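Local coordinates for protein metallocarboxypeptidase (Trypanosoma cruzi, PDB 3DWC) that probably removes single amino acids from the C-terminal end of peptides, with broad specificity except for proline, as a metal-dependent carboxypeptidase, at residues Glu77-Ala82 with Lys281-Gln286; Leu84-Arg89 with Met290-Gly295. One frame throughout, in Å; residues are numbered along the deposited sequence.

Contact 1. Residues Glu77-Ala82 with Lys281-Gln286. With SO4 (sulfate ion), chain T.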
loop_
_atom_site.group_PDB
_atom_site.type_symbol
_atom_site.label_atom_id
_atom_site.label_comp_id
_atom_site.label_asym_id
_atom_site.label_seq_id
_atom_site.Cartn_x
_atom_site.Cartn_y
_atom_site.Cartn_z
ATOM N N GLU B 77 -19.376 -9.978 -29.999
ATOM C CA GLU B 77 -18.657 -8.956 -30.742
ATOM C C GLU B 77 -17.189 -9.380 -30.912
ATOM O O GLU B 77 -16.736 -10.316 -30.275
ATOM C CB GLU B 77 -18.776 -7.594 -30.051
ATOM C CG GLU B 77 -20.211 -7.018 -30.042
ATOM C CD GLU B 77 -20.413 -5.931 -28.970
ATOM O OE1 GLU B 77 -19.441 -5.589 -28.249
ATOM O OE2 GLU B 77 -21.552 -5.428 -28.839
ATOM N N LYS B 78 -16.456 -8.702 -31.787
ATOM C CA LYS B 78 -15.115 -9.139 -32.178
ATOM C C LYS B 78 -14.172 -9.164 -30.979
ATOM O O LYS B 78 -13.442 -10.126 -30.770
ATOM C CB LYS B 78 -14.532 -8.215 -33.258
ATOM C CG LYS B 78 -13.270 -8.754 -33.937
ATOM C CD LYS B 78 -12.496 -7.653 -34.703
ATOM C CE LYS B 78 -12.341 -7.995 -36.201
ATOM N NZ LYS B 78 -12.051 -6.779 -37.058
ATOM N N LEU B 79 -14.205 -8.076 -30.231
ATOM C CA LEU B 79 -13.393 -7.892 -29.058
ATOM C C LEU B 79 -13.784 -8.831 -27.903
ATOM O O LEU B 79 -12.941 -9.181 -27.092
ATOM C CB LEU B 79 -13.473 -6.427 -28.619
ATOM C CG LEU B 79 -12.684 -5.415 -29.468
ATOM C CD1 LEU B 79 -12.798 -4.040 -28.839
ATOM C CD2 LEU B 79 -11.209 -5.789 -29.579
ATOM N N GLN B 80 -15.057 -9.222 -27.835
ATOM C CA GLN B 80 -15.542 -10.188 -26.853
ATOM C C GLN B 80 -15.007 -11.552 -27.209
ATOM O O GLN B 80 -14.589 -12.312 -26.341
ATOM C CB GLN B 80 -17.066 -10.217 -26.816
ATOM C CG GLN B 80 -17.679 -8.944 -26.325
ATOM C CD GLN B 80 -19.199 -8.937 -26.397
ATOM O OE1 GLN B 80 -19.796 -9.506 -27.322
ATOM N NE2 GLN B 80 -19.833 -8.278 -25.436
ATOM N N ARG B 81 -14.988 -11.860 -28.511
ATOM C CA ARG B 81 -14.364 -13.099 -28.988
ATOM C C ARG B 81 -12.887 -13.159 -28.606
ATOM O O ARG B 81 -12.406 -14.188 -28.160
ATOM C CB ARG B 81 -14.546 -13.270 -30.507
ATOM C CG ARG B 81 -15.983 -13.446 -30.966
ATOM C CD ARG B 81 -16.076 -14.086 -32.352
ATOM N NE ARG B 81 -15.510 -13.194 -33.345
ATOM C CZ ARG B 81 -16.175 -12.241 -33.995
ATOM N NH1 ARG B 81 -17.464 -12.033 -33.789
ATOM N NH2 ARG B 81 -15.521 -11.473 -34.860
ATOM N N ALA B 82 -12.157 -12.060 -28.770
ATOM C CA ALA B 82 -10.740 -12.024 -28.341
ATOM C C ALA B 82 -10.634 -12.182 -26.818
ATOM O O ALA B 82 -9.713 -12.854 -26.281
ATOM C CB ALA B 82 -10.083 -10.725 -28.734
ATOM N N LYS B 281 -10.355 0.008 -24.923
ATOM C CA LYS B 281 -11.278 0.754 -24.078
ATOM C C LYS B 281 -12.589 -0.046 -23.950
ATOM O O LYS B 281 -13.071 -0.684 -24.902
ATOM C CB LYS B 281 -11.493 2.176 -24.645
ATOM C CG LYS B 281 -12.529 3.041 -23.853
ATOM C CD LYS B 281 -13.570 3.706 -24.828
ATOM C CE LYS B 281 -15.057 3.501 -24.360
ATOM N NZ LYS B 281 -16.011 3.072 -25.491
ATOM N N GLY B 282 -13.139 -0.032 -22.750
ATOM C CA GLY B 282 -14.396 -0.703 -22.460
ATOM C C GLY B 282 -14.172 -2.128 -21.988
ATOM O O GLY B 282 -15.128 -2.828 -21.678
ATOM N N PHE B 283 -12.915 -2.556 -21.941
ATOM C CA PHE B 283 -12.556 -3.888 -21.461
ATOM C C PHE B 283 -11.583 -3.841 -20.299
ATOM O O PHE B 283 -10.825 -4.779 -20.050
ATOM C CB PHE B 283 -11.985 -4.683 -22.615
ATOM C CG PHE B 283 -13.038 -5.163 -23.594
ATOM C CD1 PHE B 283 -13.454 -4.365 -24.663
ATOM C CD2 PHE B 283 -13.603 -6.427 -23.441
ATOM C CE1 PHE B 283 -14.389 -4.822 -25.557
ATOM C CE2 PHE B 283 -14.541 -6.903 -24.327
ATOM C CZ PHE B 283 -14.954 -6.094 -25.391
ATOM N N GLU B 284 -11.654 -2.759 -19.537
ATOM C CA GLU B 284 -10.587 -2.427 -18.571
ATOM C C GLU B 284 -10.306 -3.490 -17.489
ATOM O O GLU B 284 -9.144 -3.721 -17.143
ATOM C CB GLU B 284 -10.873 -1.057 -17.929
ATOM C CG GLU B 284 -10.664 0.105 -18.891
ATOM C CD GLU B 284 -11.875 0.437 -19.739
ATOM O OE1 GLU B 284 -11.712 1.266 -20.644
ATOM O OE2 GLU B 284 -12.980 -0.111 -19.534
ATOM N N THR B 285 -11.340 -4.168 -17.016
ATOM C CA THR B 285 -11.193 -5.187 -15.941
ATOM C C THR B 285 -11.059 -6.636 -16.484
ATOM O O THR B 285 -11.117 -7.603 -15.719
ATOM C CB THR B 285 -12.421 -5.152 -15.039
ATOM O OG1 THR B 285 -13.559 -5.639 -15.772
ATOM C CG2 THR B 285 -12.696 -3.711 -14.552
ATOM N N GLN B 286 -10.832 -6.758 -17.795
ATOM C CA GLN B 286 -10.786 -8.029 -18.505
ATOM C C GLN B 286 -9.404 -8.390 -19.036
ATOM O O GLN B 286 -8.575 -7.500 -19.311
ATOM C CB GLN B 286 -11.729 -7.939 -19.713
ATOM C CG GLN B 286 -13.195 -7.688 -19.337
ATOM C CD GLN B 286 -13.786 -8.822 -18.549
ATOM O OE1 GLN B 286 -13.752 -9.975 -18.991
ATOM N NE2 GLN B 286 -14.359 -8.505 -17.367
HETATM S S SO4 T . -12.330 -13.429 -34.976
HETATM O O1 SO4 T . -12.558 -13.506 -33.538
HETATM O O2 SO4 T . -13.453 -13.988 -35.729
HETATM O O3 SO4 T . -12.143 -12.029 -35.367
HETATM O O4 SO4 T . -11.161 -14.242 -35.295
#
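Phe283 reaches from a loop to the first turn of helix 78-95 and lays the far end of its ring against Leu79. The loop joins helix 259-276 to helix 294-309 in the M32 carboxypeptidase fold and makes a type I beta turn from Phe283 to Gln286. Within the ring, CZ and CE1 do the touching: Leu79 CB is 3.6 Å from Phe283 CZ, and Leu79 CD1 lies 3.7 Å from Phe283 CE1. The ring meets the leucine obliquely, and its CZ end also comes near the Gln80 stem, with Gln80 CG 4.1 Å from Phe283 CZ; of that side chain only the stem touches, and the amide plane beyond it stands perpendicular to the ring. A long, flat, apolar side chain suits a loop that must span the gap to a helix without any hydrogen bond across it. Tyr6 of helix 3-32 touches both Phe283 and Gln80.

Further out, each segment is braced from within. Gln80 turns its amide back to the helix start, where OE1 accepts from the N of the N-cap residue Glu77 at 2.8 Å. On the loop, Gly282 adopts a positive phi (91°), a conformation that glycine takes easily, and its N donates almost straight to Glu284 OE1. The turn is closed by the bond from Gln286 N to Phe283 O, while the Gln286 side chain reaches Asn83 and the backbone of Glu10.

Arg81, away from the loop, bends at chi3 (-65°) and offers its guanidinium edge to a sulfate, probably from the crystallisation liquor. Its NE donates to sulfate O1 at 3.0 Å, with weak bonds from NE to O2 and from NH2 to O3.

Contact 2. Residues Leu84-Arg89 with Met290-Gly295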
loop_
_atom_site.group_PDB
_atom_site.type_symbol
_atom_site.label_atom_id
_atom_site.label_comp_id
_atom_site.label_asym_id
_atom_site.label_seq_id
_atom_site.Cartn_x
_atom_site.Cartn_y
_atom_site.Cartn_z
ATOM N N LEU B 84 -12.713 -13.732 -24.911
ATOM C CA LEU B 84 -12.962 -15.136 -24.558
ATOM C C LEU B 84 -11.705 -15.992 -24.762
ATOM O O LEU B 84 -11.411 -16.876 -23.962
ATOM C CB LEU B 84 -14.149 -15.712 -25.344
ATOM C CG LEU B 84 -14.620 -17.135 -25.015
ATOM C CD1 LEU B 84 -14.892 -17.338 -23.522
ATOM C CD2 LEU B 84 -15.864 -17.495 -25.860
ATOM N N ARG B 85 -10.967 -15.726 -25.846
ATOM C CA ARG B 85 -9.638 -16.343 -26.060
ATOM C C ARG B 85 -8.674 -16.065 -24.891
ATOM O O ARG B 85 -7.972 -16.956 -24.428
ATOM C CB ARG B 85 -9.007 -15.821 -27.357
ATOM C CG ARG B 85 -7.718 -16.521 -27.775
ATOM C CD ARG B 85 -7.063 -15.801 -28.956
ATOM N NE ARG B 85 -6.704 -14.430 -28.597
ATOM C CZ ARG B 85 -6.756 -13.375 -29.408
ATOM N NH1 ARG B 85 -7.162 -13.483 -30.655
ATOM N NH2 ARG B 85 -6.403 -12.187 -28.939
ATOM N N GLU B 86 -8.639 -14.818 -24.425
ATOM C CA GLU B 86 -7.717 -14.470 -23.364
ATOM C C GLU B 86 -8.165 -15.074 -22.032
ATOM O O GLU B 86 -7.325 -15.445 -21.220
ATOM C CB GLU B 86 -7.503 -12.970 -23.306
ATOM C CG GLU B 86 -6.885 -12.431 -24.555
ATOM C CD GLU B 86 -5.586 -13.138 -24.961
ATOM O OE1 GLU B 86 -4.748 -13.391 -24.084
ATOM O OE2 GLU B 86 -5.404 -13.400 -26.166
ATOM N N MET B 87 -9.481 -15.203 -21.827
ATOM C CA MET B 87 -10.014 -15.885 -20.652
ATOM C C MET B 87 -9.586 -17.345 -20.583
ATOM O O MET B 87 -9.186 -17.816 -19.537
ATOM C CB MET B 87 -11.556 -15.854 -20.658
ATOM C CG MET B 87 -12.179 -14.508 -20.389
ATOM S SD MET B 87 -13.954 -14.554 -20.649
ATOM C CE MET B 87 -14.430 -13.015 -19.810
ATOM N N ARG B 88 -9.750 -18.084 -21.685
ATOM C CA ARG B 88 -9.284 -19.476 -21.747
ATOM C C ARG B 88 -7.810 -19.592 -21.430
ATOM O O ARG B 88 -7.405 -20.487 -20.691
ATOM C CB ARG B 88 -9.525 -20.100 -23.124
ATOM C CG ARG B 88 -8.849 -21.450 -23.294
ATOM C CD ARG B 88 -9.290 -22.177 -24.556
ATOM N NE ARG B 88 -10.564 -22.861 -24.361
ATOM C CZ ARG B 88 -10.677 -24.091 -23.878
ATOM N NH1 ARG B 88 -11.879 -24.630 -23.759
ATOM N NH2 ARG B 88 -9.599 -24.786 -23.506
ATOM N N ARG B 89 -7.009 -18.696 -22.009
ATOM C CA ARG B 89 -5.582 -18.667 -21.739
ATOM C C ARG B 89 -5.257 -18.486 -20.240
ATOM O O ARG B 89 -4.437 -19.231 -19.709
ATOM C CB ARG B 89 -4.916 -17.554 -22.546
ATOM C CG ARG B 89 -3.475 -17.366 -22.173
ATOM C CD ARG B 89 -2.768 -16.325 -23.026
ATOM N NE ARG B 89 -1.450 -16.023 -22.432
ATOM C CZ ARG B 89 -0.388 -16.851 -22.468
ATOM N NH1 ARG B 89 -0.448 -18.056 -23.052
ATOM N NH2 ARG B 89 0.731 -16.479 -21.893
ATOM N N MET B 290 -4.825 -6.156 -21.496
ATOM C CA MET B 290 -3.543 -6.428 -20.879
ATOM C C MET B 290 -2.386 -6.381 -21.894
ATOM O O MET B 290 -2.592 -6.610 -23.087
ATOM C CB MET B 290 -3.553 -7.826 -20.322
ATOM C CG MET B 290 -4.689 -8.065 -19.394
ATOM S SD MET B 290 -4.171 -9.127 -18.072
ATOM C CE MET B 290 -3.246 -7.842 -17.227
ATOM N N ALA B 291 -1.184 -6.051 -21.411
ATOM C CA ALA B 291 0.034 -6.180 -22.212
ATOM C C ALA B 291 0.068 -7.511 -22.954
ATOM O O ALA B 291 -0.339 -8.515 -22.421
ATOM C CB ALA B 291 1.246 -6.006 -21.357
ATOM N N ARG B 292 0.479 -7.492 -24.232
ATOM C CA ARG B 292 0.379 -8.667 -25.078
ATOM C C ARG B 292 1.405 -9.725 -24.677
ATOM O O ARG B 292 1.105 -10.903 -24.683
ATOM C CB ARG B 292 0.500 -8.266 -26.562
ATOM C CG ARG B 292 0.676 -9.413 -27.547
ATOM C CD ARG B 292 -0.607 -10.176 -27.760
ATOM N NE ARG B 292 -0.839 -11.125 -26.682
ATOM C CZ ARG B 292 -1.948 -11.861 -26.583
ATOM N NH1 ARG B 292 -2.894 -11.782 -27.512
ATOM N NH2 ARG B 292 -2.098 -12.673 -25.561
ATOM N N SER B 293 2.615 -9.306 -24.329
ATOM C CA SER B 293 3.662 -10.249 -23.944
ATOM C C SER B 293 4.789 -9.509 -23.256
ATOM O O SER B 293 4.832 -8.258 -23.269
ATOM C CB SER B 293 4.200 -11.016 -25.173
ATOM O OG SER B 293 5.134 -10.235 -25.891
ATOM N N LEU B 294 5.732 -10.269 -22.686
ATOM C CA LEU B 294 6.871 -9.648 -22.037
ATOM C C LEU B 294 7.803 -9.062 -23.056
ATOM O O LEU B 294 8.444 -8.055 -22.786
ATOM C CB LEU B 294 7.643 -10.608 -21.139
ATOM C CG LEU B 294 7.308 -10.620 -19.651
ATOM C CD1 LEU B 294 5.785 -10.700 -19.354
ATOM C CD2 LEU B 294 8.014 -11.819 -18.981
ATOM N N GLY B 295 7.872 -9.669 -24.243
ATOM C CA GLY B 295 8.655 -9.112 -25.332
ATOM C C GLY B 295 8.018 -7.819 -25.853
ATOM O O GLY B 295 8.709 -6.832 -26.138
#
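Glu86 and Arg292 form the central salt bridge of a small charged network that joins helix 78-95 to the loop just before helix 294-309. Arg292 grips the carboxylate end-on, with Arg292 NH2 3.1 Å from Glu86 OE1 and Arg292 NH1 3.3 Å from Glu86 OE2. The two flat groups are turned 67° apart, and both nitrogens come from above the carboxylate plane instead of lying in it. Arg292 gets there by folding its chain at chi2 (74°) and chi3 (-81°), which swings the guanidinium toward the helix.

The second salt bridge comes from the residue just before Glu86 on the helix. Arg85 approaches side-on, with NE and NH2 both donating to Glu86 OE2; the Arg85 NE to Glu86 OE2 bond is 2.9 Å, on the anti side of the carboxylate. Glu86 OE2 thus accepts from three nitrogens of two arginines, Arg292 NH2 adding a weak bond, and a glutamate suits this buried position because it gives both a common anion.

Sharing this carboxylate brings Arg85 NH2 within 3.8 Å of Arg292 NH1. Backbone carbonyls help as well, Ser472 O accepting from Arg85 NH2 and Leu473 O from Arg292 NH1.

Arg89, one turn beyond Arg85, adds only a loose contact through its CD, since its guanidinium goes to Asp160. Leu84 and Met87 pack on helix 3-32, Leu84 also on helix 60-71, while Arg292 rests on helix 475-483 and Ser293 N-caps helix 294-309.

Overall arrangement
From the N terminus, the chain runs through helix 3-32 and two further helices before helix 78-95, which with its N-cap residue supplies 77-82 to contact 1 and then 84-89 to contact 2. Some 200 residues later, mostly helical and including the three-stranded sheet and the metal-binding helix 259-276, the loop 281-286 returns to close contact 1, and 290-295 then closes contact 2. The two closures cross, because their segments alternate along the chain. Their centres lie 12 Å apart and they meet where Gln286 packs against Met87. Together they fasten the connection between helices 259-276 and 294-309 along helix 78-95, apolar at its start and ionic further on.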